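Local coordinates for protein putative esterase Rv1847/MT1895 (PDB 3S4K) that probably hydrolyses acyl-CoA thioesters as a hotdog-fold thioesterase of the PaaI family, perhaps with 1,4-dihydroxy-2-naphthoyl-CoA as substrate, at residues S65-A70 and G133-Q138. Residues are numbered along the deposited sequence; the frame is centred on the assembly and turned at random. Where two conformers were deposited one is given.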
loop_
_atom_site.group_PDB
_atom_site.type_symbol
_atom_site.label_atom_id
_atom_site.label_comp_id
_atom_site.label_asym_id
_atom_site.label_seq_id
_atom_site.Cartn_x
_atom_site.Cartn_y
_atom_site.Cartn_z
ATOM N N SER A 65 -4.865 -7.057 1.201
ATOM C CA SER A 65 -5.129 -8.484 1.042
ATOM C C SER A 65 -6.091 -9.023 2.092
ATOM O O SER A 65 -7.057 -9.717 1.784
ATOM C CB SER A 65 -3.825 -9.287 1.120
ATOM O OG SER A 65 -3.113 -9.217 -0.097
ATOM N N ILE A 66 -5.812 -8.731 3.345
ATOM C CA ILE A 66 -6.608 -9.325 4.440
ATOM C C ILE A 66 -8.045 -8.811 4.366
ATOM O O ILE A 66 -9.006 -9.579 4.461
ATOM C CB ILE A 66 -5.947 -9.076 5.829
ATOM C CG1 ILE A 66 -4.544 -9.685 5.860
ATOM C CG2 ILE A 66 -6.805 -9.740 6.962
ATOM C CD1 ILE A 66 -3.694 -9.359 7.115
ATOM N N ALA A 67 -8.202 -7.505 4.165
ATOM C CA ALA A 67 -9.514 -6.885 3.986
ATOM C C ALA A 67 -10.284 -7.431 2.780
ATOM O O ALA A 67 -11.485 -7.730 2.874
ATOM C CB ALA A 67 -9.358 -5.363 3.860
ATOM N N SER A 68 -9.619 -7.522 1.627
ATOM C CA SER A 68 -10.303 -7.991 0.427
ATOM C C SER A 68 -10.764 -9.430 0.571
ATOM O O SER A 68 -11.848 -9.763 0.109
ATOM C CB SER A 68 -9.436 -7.842 -0.830
ATOM O OG SER A 68 -8.909 -6.537 -0.928
ATOM N N MET A 69 -9.973 -10.290 1.236
ATOM C CA MET A 69 -10.369 -11.691 1.373
ATOM C C MET A 69 -11.547 -11.822 2.354
ATOM O O MET A 69 -12.498 -12.573 2.094
ATOM C CB MET A 69 -9.185 -12.573 1.795
ATOM C CG MET A 69 -8.079 -12.645 0.742
ATOM S SD MET A 69 -8.600 -13.360 -0.842
ATOM C CE MET A 69 -9.305 -14.832 -0.219
ATOM N N ALA A 70 -11.514 -11.053 3.444
ATOM C CA ALA A 70 -12.643 -11.004 4.382
ATOM C C ALA A 70 -13.910 -10.551 3.630
ATOM O O ALA A 70 -15.011 -11.119 3.792
ATOM C CB ALA A 70 -12.341 -10.057 5.561
ATOM N N GLY A 133 -5.141 0.237 9.118
ATOM C CA GLY A 133 -5.697 0.812 7.893
ATOM C C GLY A 133 -7.140 0.411 7.665
ATOM O O GLY A 133 -7.613 -0.582 8.240
ATOM N N GLN A 134 -7.823 1.164 6.813
ATOM C CA GLN A 134 -9.196 0.857 6.430
ATOM C C GLN A 134 -9.262 0.752 4.943
ATOM O O GLN A 134 -8.703 1.592 4.251
ATOM C CB GLN A 134 -10.150 1.918 6.926
ATOM C CG GLN A 134 -10.061 1.962 8.414
ATOM C CD GLN A 134 -10.942 2.958 9.063
ATOM O OE1 GLN A 134 -11.693 3.687 8.414
ATOM N NE2 GLN A 134 -10.850 3.006 10.380
ATOM N N VAL A 135 -9.960 -0.278 4.477
ATOM C CA VAL A 135 -10.134 -0.539 3.071
ATOM C C VAL A 135 -11.607 -0.476 2.703
ATOM O O VAL A 135 -12.429 -1.159 3.321
ATOM C CB VAL A 135 -9.546 -1.916 2.713
ATOM C CG1 VAL A 135 -9.675 -2.196 1.210
ATOM C CG2 VAL A 135 -8.094 -2.002 3.172
ATOM N N ARG A 136 -11.914 0.331 1.686
ATOM C CA ARG A 136 -13.267 0.470 1.157
ATOM C C ARG A 136 -13.332 -0.324 -0.135
ATOM O O ARG A 136 -12.463 -0.163 -1.007
ATOM C CB ARG A 136 -13.600 1.931 0.926
ATOM C CG ARG A 136 -14.986 2.177 0.306
ATOM C CD ARG A 136 -15.263 3.641 0.170
ATOM N NE ARG A 136 -15.562 4.239 1.465
ATOM C CZ ARG A 136 -16.733 4.168 2.097
ATOM N NH1 ARG A 136 -17.764 3.495 1.588
ATOM N NH2 ARG A 136 -16.856 4.733 3.296
ATOM N N LEU A 137 -14.345 -1.187 -0.242
ATOM C CA LEU A 137 -14.523 -2.046 -1.402
ATOM C C LEU A 137 -15.907 -1.857 -2.002
ATOM O O LEU A 137 -16.863 -1.595 -1.292
ATOM C CB LEU A 137 -14.327 -3.517 -1.020
ATOM C CG LEU A 137 -12.936 -3.866 -0.478
ATOM C CD1 LEU A 137 -12.993 -3.950 1.050
ATOM C CD2 LEU A 137 -12.324 -5.133 -1.159
ATOM N N GLN A 138 -15.988 -2.035 -3.318
ATOM C CA GLN A 138 -17.243 -2.182 -4.018
ATOM C C GLN A 138 -17.607 -3.650 -4.163
ATOM O O GLN A 138 -16.759 -4.468 -4.534
ATOM C CB GLN A 138 -17.112 -1.597 -5.437
ATOM C CG GLN A 138 -17.640 -0.246 -5.571
ATOM C CD GLN A 138 -17.627 0.269 -7.013
ATOM O OE1 GLN A 138 -17.648 -0.491 -8.005
ATOM N NE2 GLN A 138 -17.598 1.565 -7.127
#
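Ala-67 sets its methyl against the hydrogen-bearing side of the branch point of Val-135, CB to CB at 3.6 Å, and leans toward one arm of the fork, with CG2 of Val-135 at 3.7 Å from CB of Ala-67. Because CG1 is anti to the backbone N (chi1 -178°), CG2 is left beside that N, on the side where the alanine meets it; CG1 is the farther arm. Two residues along the strand, Leu-137 reaches over to the next helix position. Its CD2 touches Ser-68 at the hydroxyl, 3.7 Å from OG, and at the backbone, 3.8 Å from CA. That OG turns back along the helix and hydrogen-bonds to the carbonyl oxygen of Glu-64. The segment axes approach to 8.7 Å at 41°. Packing of the long helix 56-75 against a curved antiparallel sheet is that of the hotdog fold. Strand 129-140 runs between strands 83-93 and 115-123, and Trp-118 and Val-120 of the latter also touch Ala-67. The contact thus rests on van der Waals packing, a carbon pair at one step and a methyl-hydroxyl touch at the next, where the serine, bonded within its own helix, needs no polar partner from the strand.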